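Local coordinates for protein erythrocyte binding antigen 140 (Plasmodium falciparum, PDB 4GF2) that probably binds a host-cell surface receptor during erythrocyte invasion, through the tandem Duffy-binding-like domains that make up most of this chain, at residues D541-D546 with K550-I555; R481-W486 with E537-K542; E57-I62 with K121-Y126; E61-S66 with K140-K145. The protein carries 3 engineered substitutions. All coordinates share one frame; numbering follows the deposited sequence.

Contact 1. Residues D541-D546 with K550-I555; sequences DKYTKD and KMYDNI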
# COMPACT_ATOMS: atom_id res chain seq x y z
N ASP A 541 -5.58 21.69 38.27
CA ASP A 541 -4.66 21.05 39.19
C ASP A 541 -3.52 20.39 38.42
O ASP A 541 -2.36 20.50 38.81
CB ASP A 541 -5.40 20.00 40.03
CG ASP A 541 -4.56 19.46 41.16
OD1 ASP A 541 -3.86 20.26 41.83
OD2 ASP A 541 -4.59 18.23 41.39
N LYS A 542 -3.85 19.72 37.33
CA LYS A 542 -2.85 19.05 36.51
C LYS A 542 -1.95 20.07 35.83
O LYS A 542 -0.73 19.93 35.82
CB LYS A 542 -3.51 18.16 35.46
CG LYS A 542 -2.53 17.57 34.45
CD LYS A 542 -3.22 16.64 33.47
CE LYS A 542 -2.29 16.24 32.34
NZ LYS A 542 -1.09 15.50 32.81
N TYR A 543 -2.57 21.10 35.25
CA TYR A 543 -1.82 22.15 34.58
C TYR A 543 -0.80 22.76 35.53
O TYR A 543 0.34 23.02 35.15
CB TYR A 543 -2.78 23.23 34.07
CG TYR A 543 -2.08 24.43 33.47
CD1 TYR A 543 -1.63 25.47 34.27
CD2 TYR A 543 -1.88 24.52 32.09
CE1 TYR A 543 -1.00 26.57 33.72
CE2 TYR A 543 -1.25 25.62 31.54
CZ TYR A 543 -0.81 26.64 32.36
OH TYR A 543 -0.18 27.74 31.81
N THR A 544 -1.22 22.96 36.78
CA THR A 544 -0.37 23.58 37.79
C THR A 544 0.74 22.63 38.24
O THR A 544 1.91 22.98 38.26
CB THR A 544 -1.18 24.00 39.01
OG1 THR A 544 -2.21 24.92 38.62
CG2 THR A 544 -0.29 24.66 40.05
N LYS A 545 0.35 21.41 38.63
CA LYS A 545 1.30 20.42 39.09
C LYS A 545 2.32 20.07 38.01
O LYS A 545 3.51 19.93 38.29
CB LYS A 545 0.57 19.15 39.56
CG LYS A 545 -0.16 19.33 40.88
CD LYS A 545 -0.93 18.08 41.27
CE LYS A 545 -1.55 18.22 42.65
NZ LYS A 545 -2.49 17.12 42.97
N ASP A 546 1.84 19.94 36.77
CA ASP A 546 2.73 19.64 35.65
C ASP A 546 3.67 20.81 35.39
O ASP A 546 4.88 20.63 35.21
CB ASP A 546 1.94 19.31 34.38
CG ASP A 546 1.35 17.91 34.40
OD1 ASP A 546 1.67 17.12 35.32
OD2 ASP A 546 0.56 17.58 33.48
N LYS A 550 8.06 21.44 35.46
CA LYS A 550 8.81 21.97 34.32
C LYS A 550 8.60 21.17 33.04
O LYS A 550 9.50 21.06 32.21
CB LYS A 550 10.31 22.04 34.66
CG LYS A 550 10.62 22.89 35.89
CD LYS A 550 12.11 22.96 36.16
CE LYS A 550 12.40 23.80 37.40
NZ LYS A 550 13.86 23.91 37.68
N MET A 551 7.39 20.62 32.89
CA MET A 551 7.05 19.86 31.69
C MET A 551 6.74 20.81 30.53
O MET A 551 6.72 20.40 29.37
CB MET A 551 5.85 18.96 31.96
CG MET A 551 6.07 17.95 33.08
SD MET A 551 4.57 17.13 33.64
CE MET A 551 4.16 16.12 32.22
N TYR A 552 6.53 22.08 30.85
CA TYR A 552 6.19 23.09 29.85
C TYR A 552 7.29 24.14 29.71
O TYR A 552 7.01 25.30 29.43
CB TYR A 552 4.87 23.77 30.22
CG TYR A 552 3.73 22.80 30.49
CD1 TYR A 552 3.66 21.58 29.83
CD2 TYR A 552 2.74 23.11 31.41
CE1 TYR A 552 2.62 20.70 30.08
CE2 TYR A 552 1.70 22.23 31.66
CZ TYR A 552 1.65 21.03 30.99
OH TYR A 552 0.62 20.15 31.24
N ASP A 553 8.53 23.72 29.92
CA ASP A 553 9.67 24.63 29.81
C ASP A 553 9.91 25.07 28.37
O ASP A 553 10.19 26.24 28.11
CB ASP A 553 10.94 23.97 30.36
CG ASP A 553 11.24 24.37 31.79
OD1 ASP A 553 10.29 24.69 32.53
OD2 ASP A 553 12.43 24.36 32.17
N ASN A 554 9.80 24.12 27.44
CA ASN A 554 10.08 24.40 26.03
C ASN A 554 8.85 24.85 25.26
O ASN A 554 8.84 24.84 24.03
CB ASN A 554 10.68 23.16 25.36
CG ASN A 554 11.90 22.62 26.10
OD1 ASN A 554 13.01 23.14 25.95
ND2 ASN A 554 11.69 21.58 26.90
N ILE A 555 7.80 25.25 25.98
CA ILE A 555 6.56 25.66 25.35
C ILE A 555 6.26 27.12 25.65
O ILE A 555 5.80 27.46 26.74
CB ILE A 555 5.38 24.80 25.84
CG1 ILE A 555 5.65 23.33 25.54
CG2 ILE A 555 4.08 25.26 25.18
CD1 ILE A 555 4.54 22.40 25.97
O HOH W 1 0.80 17.76 30.72
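D546, near the end of helix 518-548, is met by two side chains of the loop that follows, M551 and Y552. The phenol end of Y552 comes against the aspartate with its CZ 3.8 Å from D546 CB, the carboxylate and ring planes standing nearly upright to each other (81°). Y552 also runs back to the preceding helical turn: its CE2 is 3.8 Å from Y543 O, and the two tyrosine rings meet obliquely. D546 OD2 is gripped from its own helix by K542 NZ, 2.7 Å away on the syn lone pair, and takes a further hydrogen bond from a water (2.8 Å) that also bonds Y552 OH. Y543, D546 and Y552 make up the close, buried half, and the chain reaches it by a reversal at the helix end. K550 takes a left-handed backbone conformation (phi 61°) and opens a type I beta turn to D553, while M551 N sends a weak hydrogen bond (3.4 Å) back to D546 O. L480 of helix 478-508 and V558 help cover the tyrosines, and Y543 OH bonds to K561 O. Toward solvent the hold is looser. M551 is exposed, although its sulfur lies against the carboxylate with SD 3.4 Å from D546 OD1, and the K550 side chain leads away from the helix.

Contact 2. Residues R481-W486 with E537-K542; sequences RWFKEW and EKQVDK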
# COMPACT_ATOMS: atom_id res chain seq x y z
N ARG A 481 -3.83 21.08 24.57
CA ARG A 481 -4.76 21.32 23.48
C ARG A 481 -6.19 21.10 23.95
O ARG A 481 -7.10 21.84 23.58
CB ARG A 481 -4.46 20.40 22.30
CG ARG A 481 -3.03 20.48 21.79
CD ARG A 481 -2.89 19.82 20.43
NE ARG A 481 -3.58 18.54 20.36
CZ ARG A 481 -3.01 17.35 20.54
NH1 ARG A 481 -1.71 17.25 20.81
NH2 ARG A 481 -3.74 16.25 20.44
N TRP A 482 -6.38 20.07 24.78
CA TRP A 482 -7.70 19.73 25.27
C TRP A 482 -8.20 20.77 26.26
O TRP A 482 -9.37 21.16 26.21
CB TRP A 482 -7.68 18.35 25.94
CG TRP A 482 -7.51 17.24 24.96
CD1 TRP A 482 -7.43 17.35 23.60
CD2 TRP A 482 -7.40 15.85 25.26
NE1 TRP A 482 -7.28 16.11 23.03
CE2 TRP A 482 -7.25 15.17 24.03
CE3 TRP A 482 -7.40 15.10 26.44
CZ2 TRP A 482 -7.11 13.79 23.95
CZ3 TRP A 482 -7.26 13.73 26.36
CH2 TRP A 482 -7.12 13.09 25.13
N PHE A 483 -7.32 21.20 27.15
CA PHE A 483 -7.66 22.20 28.16
C PHE A 483 -8.27 23.43 27.49
O PHE A 483 -9.33 23.91 27.90
CB PHE A 483 -6.41 22.60 28.94
CG PHE A 483 -6.69 23.44 30.16
CD1 PHE A 483 -7.98 23.56 30.67
CD2 PHE A 483 -5.66 24.11 30.80
CE1 PHE A 483 -8.23 24.33 31.79
CE2 PHE A 483 -5.91 24.88 31.92
CZ PHE A 483 -7.19 24.99 32.41
N LYS A 484 -7.61 23.93 26.45
CA LYS A 484 -8.11 25.07 25.70
C LYS A 484 -9.44 24.73 25.01
O LYS A 484 -10.35 25.55 24.99
CB LYS A 484 -7.09 25.53 24.66
CG LYS A 484 -7.69 25.83 23.30
CD LYS A 484 -6.69 26.50 22.37
CE LYS A 484 -7.00 26.20 20.91
NZ LYS A 484 -8.42 26.49 20.56
N GLU A 485 -9.53 23.53 24.45
CA GLU A 485 -10.76 23.08 23.80
C GLU A 485 -11.90 23.11 24.81
O GLU A 485 -13.03 23.47 24.47
CB GLU A 485 -10.59 21.67 23.24
CG GLU A 485 -11.76 21.18 22.38
CD GLU A 485 -11.57 19.76 21.87
OE1 GLU A 485 -10.48 19.18 22.06
OE2 GLU A 485 -12.52 19.21 21.26
N TRP A 486 -11.60 22.73 26.04
CA TRP A 486 -12.59 22.73 27.11
C TRP A 486 -13.03 24.16 27.41
O TRP A 486 -14.22 24.43 27.58
CB TRP A 486 -12.02 22.07 28.37
CG TRP A 486 -12.95 22.12 29.54
CD1 TRP A 486 -13.79 21.14 29.96
CD2 TRP A 486 -13.12 23.21 30.45
NE1 TRP A 486 -14.48 21.55 31.07
CE2 TRP A 486 -14.09 22.82 31.39
CE3 TRP A 486 -12.56 24.49 30.55
CZ2 TRP A 486 -14.50 23.65 32.43
CZ3 TRP A 486 -12.97 25.31 31.58
CH2 TRP A 486 -13.93 24.89 32.51
N GLU A 537 -11.53 22.37 37.94
CA GLU A 537 -10.61 22.17 39.05
C GLU A 537 -9.62 21.05 38.77
O GLU A 537 -8.43 21.17 39.06
CB GLU A 537 -11.39 21.87 40.33
CG GLU A 537 -12.12 23.07 40.90
CD GLU A 537 -12.96 22.72 42.12
OE1 GLU A 537 -13.23 21.52 42.32
OE2 GLU A 537 -13.33 23.64 42.87
N LYS A 538 -10.12 19.95 38.21
CA LYS A 538 -9.27 18.82 37.87
C LYS A 538 -8.15 19.26 36.94
O LYS A 538 -6.97 19.04 37.23
CB LYS A 538 -10.09 17.71 37.19
CG LYS A 538 -10.93 16.88 38.15
CD LYS A 538 -11.62 15.74 37.42
CE LYS A 538 -12.37 14.81 38.37
NZ LYS A 538 -13.53 15.49 39.02
N GLN A 539 -8.52 19.88 35.83
CA GLN A 539 -7.55 20.25 34.80
C GLN A 539 -6.60 21.34 35.26
O GLN A 539 -5.42 21.35 34.90
CB GLN A 539 -8.28 20.69 33.54
CG GLN A 539 -9.06 19.58 32.88
CD GLN A 539 -9.98 20.10 31.81
OE1 GLN A 539 -9.71 19.97 30.61
NE2 GLN A 539 -11.09 20.69 32.23
N VAL A 540 -7.11 22.27 36.06
CA VAL A 540 -6.27 23.32 36.62
C VAL A 540 -5.20 22.71 37.50
O VAL A 540 -4.04 23.14 37.49
CB VAL A 540 -7.11 24.32 37.44
CG1 VAL A 540 -6.24 25.06 38.45
CG2 VAL A 540 -7.82 25.30 36.52
N ASP A 541 -5.58 21.69 38.27
CA ASP A 541 -4.66 21.05 39.19
C ASP A 541 -3.52 20.39 38.42
O ASP A 541 -2.36 20.50 38.81
CB ASP A 541 -5.40 20.00 40.03
CG ASP A 541 -4.56 19.46 41.16
OD1 ASP A 541 -3.86 20.26 41.83
OD2 ASP A 541 -4.59 18.23 41.39
N LYS A 542 -3.85 19.72 37.33
CA LYS A 542 -2.85 19.05 36.51
C LYS A 542 -1.95 20.07 35.83
O LYS A 542 -0.73 19.93 35.82
CB LYS A 542 -3.51 18.16 35.46
CG LYS A 542 -2.53 17.57 34.45
CD LYS A 542 -3.22 16.64 33.47
CE LYS A 542 -2.29 16.24 32.34
NZ LYS A 542 -1.09 15.50 32.81
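Q539 plants its amide nitrogen over the indole of W486, with NE2 3.4 Å above the ring plane, displaced toward the rim, and 3.6 Å from W486 CD1. The amide stands almost upright on the ring, their planes 88° apart, so it is the nitrogen end that meets the indole. Closer to the backbone the same glutamine covers a second ring: CB sits over one face of F483, 4.0 Å from CE1. Its oxygen drops into the angle between the two aromatic residues, where OE1 is 3.9 Å from F483 CA and 3.8 Å from W486 CB. F483 reaches across because its CG is anti to the backbone N (chi1 -170°), which carries the ring toward the other helix, and its far end, CZ, touches V540 CG2 at 4.2 Å.

These residues join helix 478-508, whose segment 481-486 belongs to the second Duffy-binding-like region of the chain, to helix 518-548. The two segments run roughly antiparallel, at 146°, with axes 11.1 Å apart at closest approach, a spacing filled by the glutamine and the rings. L567 and A563 of helix 563-570 add to the packing around F483 and V540. E535, one turn before Q539, holds both polar ends: its backbone O accepts from Q539 NE2, and its carboxylate OE1 accepts from W486 NE1. No hydrogen bond links the two segments themselves. The buried amide nitrogen has one hydrogen bond, to E535 O of its own helix, and across the interface it meets W486 by packing alone, an amide standing on its nitrogen end over the ring.

Contact 3. Residues E57-I62 with K121-Y126; sequences EKFKEI and KKFSDY
On the helix that sends F123 and Y126 toward F59, D125 OD2 is gripped by two lysines of the preceding turn: K121 NZ arrives on its syn lone pair at 3.0 Å, and K122 NZ makes a weaker bond at 3.3 Å. This salt-bridge network lies on a different flank from the aromatic contact, which joins helices 56-78 and 110-127 within the first Duffy-binding-like region and is a T-shaped, edge-to-face pair. F123 presents its edge to the face of F59, with the planes 86° apart and the centroids separated by 5.0 Å. The edge does not strike the middle of the ring. CE1 of F123 stands above the rim, and its closest neighbour is F59 CZ at 3.5 Å. F59 leaves its helix toward the other one: with CG anti to the backbone N (chi1 172°) the ring is carried toward helix 110-127, and a chi2 of 81° turns its face to the approaching phenylalanine.

Y126, one turn on from F123, also supports F123 from within the same helix, its CD2 lying 3.8 Å above the centre of the F123 ring. The phenol therefore bridges the F123 face and the root of the F59 side chain. Its hydroxyl hydrogen-bonds to the backbone O of L53, in the loop before helix 56-78, which anchors the far end of the tyrosine. F59 has further aromatic company in W142 of helix 132-155. At the base of F59, Y126 OH passes 3.7 Å from F59 CB.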
# COMPACT_ATOMS: atom_id res chain seq x y z
N GLU A 57 31.86 -38.07 -34.59
CA GLU A 57 30.75 -39.01 -34.54
C GLU A 57 30.19 -39.03 -33.12
O GLU A 57 28.98 -39.00 -32.92
CB GLU A 57 31.19 -40.42 -34.96
CG GLU A 57 31.71 -40.51 -36.38
CD GLU A 57 31.94 -41.95 -36.83
OE1 GLU A 57 31.25 -42.85 -36.32
OE2 GLU A 57 32.82 -42.17 -37.69
N LYS A 58 31.09 -39.08 -32.14
CA LYS A 58 30.69 -39.11 -30.75
C LYS A 58 29.96 -37.83 -30.38
O LYS A 58 28.88 -37.87 -29.78
CB LYS A 58 31.91 -39.30 -29.84
CG LYS A 58 31.56 -39.69 -28.42
CD LYS A 58 30.82 -41.02 -28.38
CE LYS A 58 30.60 -41.50 -26.95
NZ LYS A 58 29.83 -42.77 -26.92
N PHE A 59 30.53 -36.69 -30.76
CA PHE A 59 29.91 -35.40 -30.48
C PHE A 59 28.48 -35.36 -31.03
O PHE A 59 27.58 -34.84 -30.38
CB PHE A 59 30.72 -34.25 -31.08
CG PHE A 59 30.03 -32.92 -30.99
CD1 PHE A 59 30.05 -32.19 -29.82
CD2 PHE A 59 29.34 -32.41 -32.08
CE1 PHE A 59 29.40 -30.97 -29.73
CE2 PHE A 59 28.69 -31.19 -32.00
CZ PHE A 59 28.72 -30.47 -30.82
N LYS A 60 28.30 -35.90 -32.22
CA LYS A 60 26.99 -35.97 -32.85
C LYS A 60 26.06 -36.84 -32.01
O LYS A 60 24.93 -36.47 -31.73
CB LYS A 60 27.11 -36.55 -34.26
CG LYS A 60 25.79 -36.86 -34.94
CD LYS A 60 24.93 -35.61 -35.09
CE LYS A 60 23.66 -35.91 -35.88
NZ LYS A 60 23.93 -36.25 -37.30
N GLU A 61 26.57 -38.00 -31.60
CA GLU A 61 25.79 -38.96 -30.83
C GLU A 61 25.32 -38.35 -29.51
O GLU A 61 24.18 -38.57 -29.09
CB GLU A 61 26.62 -40.21 -30.54
CG GLU A 61 25.90 -41.23 -29.67
CD GLU A 61 26.84 -42.26 -29.09
OE1 GLU A 61 27.94 -42.44 -29.65
OE2 GLU A 61 26.48 -42.87 -28.06
N ILE A 62 26.20 -37.60 -28.86
CA ILE A 62 25.87 -36.97 -27.59
C ILE A 62 24.88 -35.83 -27.78
O ILE A 62 24.04 -35.57 -26.92
CB ILE A 62 27.13 -36.43 -26.88
CG1 ILE A 62 28.10 -37.58 -26.57
CG2 ILE A 62 26.75 -35.70 -25.60
CD1 ILE A 62 27.51 -38.67 -25.69
N LYS A 121 36.52 -26.21 -27.09
CA LYS A 121 37.83 -26.82 -26.97
C LYS A 121 37.91 -28.08 -27.84
O LYS A 121 38.92 -28.34 -28.48
CB LYS A 121 38.14 -27.15 -25.51
CG LYS A 121 39.53 -27.70 -25.26
CD LYS A 121 39.55 -29.22 -25.28
CE LYS A 121 40.97 -29.76 -25.19
NZ LYS A 121 40.99 -31.25 -25.09
N LYS A 122 36.82 -28.84 -27.87
CA LYS A 122 36.80 -30.06 -28.66
C LYS A 122 36.81 -29.74 -30.15
O LYS A 122 37.45 -30.44 -30.94
CB LYS A 122 35.57 -30.91 -28.31
CG LYS A 122 35.57 -31.45 -26.89
CD LYS A 122 36.91 -32.09 -26.53
CE LYS A 122 37.30 -33.19 -27.50
NZ LYS A 122 38.58 -33.84 -27.12
N PHE A 123 36.11 -28.69 -30.54
CA PHE A 123 36.09 -28.28 -31.93
C PHE A 123 37.43 -27.67 -32.33
O PHE A 123 37.80 -27.69 -33.50
CB PHE A 123 34.93 -27.33 -32.22
CG PHE A 123 33.70 -28.03 -32.74
CD1 PHE A 123 32.82 -28.66 -31.87
CD2 PHE A 123 33.42 -28.06 -34.09
CE1 PHE A 123 31.69 -29.30 -32.34
CE2 PHE A 123 32.29 -28.70 -34.58
CZ PHE A 123 31.43 -29.33 -33.70
N SER A 124 38.17 -27.15 -31.35
CA SER A 124 39.56 -26.74 -31.58
C SER A 124 40.38 -27.96 -31.97
O SER A 124 41.20 -27.90 -32.88
CB SER A 124 40.16 -26.10 -30.34
OG SER A 124 39.90 -24.71 -30.30
N ASP A 125 40.16 -29.06 -31.26
CA ASP A 125 40.86 -30.30 -31.55
C ASP A 125 40.43 -30.89 -32.89
O ASP A 125 41.26 -31.31 -33.69
CB ASP A 125 40.62 -31.32 -30.43
CG ASP A 125 41.07 -30.82 -29.07
OD1 ASP A 125 41.96 -29.94 -29.03
OD2 ASP A 125 40.55 -31.32 -28.05
N TYR A 126 39.12 -30.89 -33.14
CA TYR A 126 38.57 -31.48 -34.35
C TYR A 126 39.16 -30.82 -35.60
O TYR A 126 39.58 -31.50 -36.54
CB TYR A 126 37.05 -31.33 -34.38
CG TYR A 126 36.32 -32.06 -33.27
CD1 TYR A 126 36.88 -33.15 -32.62
CD2 TYR A 126 35.05 -31.65 -32.87
CE1 TYR A 126 36.21 -33.81 -31.61
CE2 TYR A 126 34.37 -32.31 -31.86
CZ TYR A 126 34.95 -33.38 -31.23
OH TYR A 126 34.27 -34.03 -30.23

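Contact 4. Residues E61-S66 with K140-K145; sequences EIFLIS and KEWWEK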
# COMPACT_ATOMS: atom_id res chain seq x y z
N GLU A 61 26.57 -38.00 -31.60
CA GLU A 61 25.79 -38.96 -30.83
C GLU A 61 25.32 -38.35 -29.51
O GLU A 61 24.18 -38.57 -29.09
CB GLU A 61 26.62 -40.21 -30.54
CG GLU A 61 25.90 -41.23 -29.67
CD GLU A 61 26.84 -42.26 -29.09
OE1 GLU A 61 27.94 -42.44 -29.65
OE2 GLU A 61 26.48 -42.87 -28.06
N ILE A 62 26.20 -37.60 -28.86
CA ILE A 62 25.87 -36.97 -27.59
C ILE A 62 24.88 -35.83 -27.78
O ILE A 62 24.04 -35.57 -26.92
CB ILE A 62 27.13 -36.43 -26.88
CG1 ILE A 62 28.10 -37.58 -26.57
CG2 ILE A 62 26.75 -35.70 -25.60
CD1 ILE A 62 27.51 -38.67 -25.69
N PHE A 63 24.97 -35.16 -28.92
CA PHE A 63 24.04 -34.08 -29.23
C PHE A 63 22.66 -34.67 -29.43
O PHE A 63 21.66 -34.12 -28.97
CB PHE A 63 24.50 -33.33 -30.48
CG PHE A 63 24.29 -31.85 -30.41
CD1 PHE A 63 23.15 -31.31 -29.82
CD2 PHE A 63 25.23 -30.98 -30.93
CE1 PHE A 63 22.97 -29.95 -29.76
CE2 PHE A 63 25.05 -29.62 -30.87
CZ PHE A 63 23.92 -29.10 -30.29
N LEU A 64 22.61 -35.81 -30.12
CA LEU A 64 21.34 -36.49 -30.36
C LEU A 64 20.71 -36.89 -29.03
O LEU A 64 19.49 -36.78 -28.85
CB LEU A 64 21.55 -37.72 -31.24
CG LEU A 64 21.79 -37.43 -32.72
CD1 LEU A 64 22.32 -38.67 -33.43
CD2 LEU A 64 20.51 -36.95 -33.39
N ILE A 65 21.54 -37.35 -28.10
CA ILE A 65 21.06 -37.74 -26.78
C ILE A 65 20.52 -36.54 -26.02
O ILE A 65 19.51 -36.63 -25.33
CB ILE A 65 22.18 -38.40 -25.96
CG1 ILE A 65 22.52 -39.77 -26.55
CG2 ILE A 65 21.76 -38.54 -24.50
CD1 ILE A 65 23.75 -40.41 -25.95
N SER A 66 21.21 -35.41 -26.14
CA SER A 66 20.81 -34.21 -25.43
C SER A 66 19.43 -33.71 -25.85
O SER A 66 18.58 -33.45 -25.01
CB SER A 66 21.86 -33.12 -25.63
OG SER A 66 23.10 -33.51 -25.07
N LYS A 140 28.51 -23.12 -37.24
CA LYS A 140 27.31 -22.74 -37.97
C LYS A 140 27.09 -23.70 -39.14
O LYS A 140 25.98 -24.17 -39.35
CB LYS A 140 27.42 -21.29 -38.46
CG LYS A 140 27.37 -20.28 -37.32
CD LYS A 140 27.71 -18.87 -37.77
CE LYS A 140 26.52 -18.17 -38.39
NZ LYS A 140 26.61 -16.69 -38.23
N GLU A 141 28.16 -23.99 -39.87
CA GLU A 141 28.07 -24.94 -40.97
C GLU A 141 27.68 -26.32 -40.44
O GLU A 141 26.84 -27.00 -41.03
CB GLU A 141 29.41 -25.02 -41.71
CG GLU A 141 29.81 -23.72 -42.39
CD GLU A 141 31.13 -23.83 -43.13
OE1 GLU A 141 31.35 -24.85 -43.82
OE2 GLU A 141 31.96 -22.90 -43.02
N TRP A 142 28.28 -26.73 -39.33
CA TRP A 142 27.99 -28.03 -38.75
C TRP A 142 26.51 -28.13 -38.40
O TRP A 142 25.85 -29.12 -38.71
CB TRP A 142 28.85 -28.27 -37.51
CG TRP A 142 28.65 -29.62 -36.91
CD1 TRP A 142 29.41 -30.73 -37.14
CD2 TRP A 142 27.63 -30.02 -35.99
NE1 TRP A 142 28.93 -31.80 -36.42
CE2 TRP A 142 27.83 -31.39 -35.70
CE3 TRP A 142 26.56 -29.36 -35.38
CZ2 TRP A 142 27.00 -32.10 -34.84
CZ3 TRP A 142 25.74 -30.07 -34.52
CH2 TRP A 142 25.97 -31.42 -34.26
N TRP A 143 25.98 -27.10 -37.76
CA TRP A 143 24.57 -27.08 -37.43
C TRP A 143 23.74 -27.22 -38.70
O TRP A 143 22.77 -27.98 -38.74
CB TRP A 143 24.19 -25.80 -36.68
CG TRP A 143 22.78 -25.83 -36.20
CD1 TRP A 143 21.70 -25.24 -36.78
CD2 TRP A 143 22.29 -26.51 -35.04
NE1 TRP A 143 20.57 -25.51 -36.05
CE2 TRP A 143 20.91 -26.28 -34.97
CE3 TRP A 143 22.90 -27.28 -34.04
CZ2 TRP A 143 20.11 -26.80 -33.96
CZ3 TRP A 143 22.11 -27.80 -33.03
CH2 TRP A 143 20.73 -27.55 -33.00
N GLU A 144 24.12 -26.49 -39.74
CA GLU A 144 23.40 -26.52 -41.01
C GLU A 144 23.19 -27.96 -41.48
O GLU A 144 22.10 -28.34 -41.89
CB GLU A 144 24.17 -25.74 -42.08
CG GLU A 144 23.47 -24.47 -42.55
CD GLU A 144 22.15 -24.74 -43.24
OE1 GLU A 144 22.16 -25.37 -44.32
OE2 GLU A 144 21.10 -24.32 -42.71
N LYS A 145 24.25 -28.76 -41.39
CA LYS A 145 24.22 -30.11 -41.94
C LYS A 145 23.54 -31.13 -41.02
O LYS A 145 23.08 -32.17 -41.47
CB LYS A 145 25.65 -30.57 -42.27
CG LYS A 145 26.21 -29.87 -43.50
CD LYS A 145 27.70 -29.60 -43.38
CE LYS A 145 28.20 -28.79 -44.58
NZ LYS A 145 29.64 -28.44 -44.48
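W142 and W143 both swing their indoles away from the backbone N, with CG anti to it (chi1 -177° for W142), and as consecutive residues of one helix they diverge to meet F63 at different places. F63 comes to them with a chi1 of -142°, off the usual staggered values. W142 slides past it nearly parallel: the phenylalanine and the six-membered ring of the indole are only 16° apart in plane, but their centroids are 5.5 Å apart, so the rings barely overlap. The nearest atoms are F63 CD2 and W142 CH2, 3.4 Å apart. W143 comes in from a different direction, crossing F63 at about a right angle as a side chain, its ring oblique to the phenylalanine. The tip of F63, CZ, lies close to the plane of that indole at its edge, 3.5 Å from W143 CZ3.

The three rings form an aromatic cluster that ties helix 56-78 to helix 132-155 in the helical core of the first Duffy-binding-like region. Helix 83-101 extends it, since F97 packs on both F63 and W143, F94 meets W143, and F101 meets W142. F48 turns edge-to-face with F63 from the side of helix 46-49. A glycerol, probably from the crystallisation liquor, is bound about 4 Å from the F63 side chain. All three aromatic residues are buried, and no hydrogen bond crosses between the segments. The polar group of S66, also buried, is settled within its own helix: OG donates to I62 O at 2.9 Å, reaching it from the opposite face of the carbonyl plane to S66 N, which also donates to that oxygen.

The four contacts fall into two pairs at opposite ends of an elongated chain. Contacts 3 and 4 share helix 56-78, with centres about 9 Å apart, and are fused by W142, whose CZ2 packs 3.4 Å from F59 CE2. Helices 110-127 and 132-155, consecutive in the chain, thus settle on one helix through aromatic residues that touch one another. Contacts 1 and 2 share D541 and K542 on helix 518-548, their centres about 11 Å apart, and touch where Y543 CD2 meets F483 CD2 at 4.0 Å. Between the pairs the centres lie about 89 to 93 Å apart and the nearest atoms at least about 71 Å, so the two ends have no direct touch.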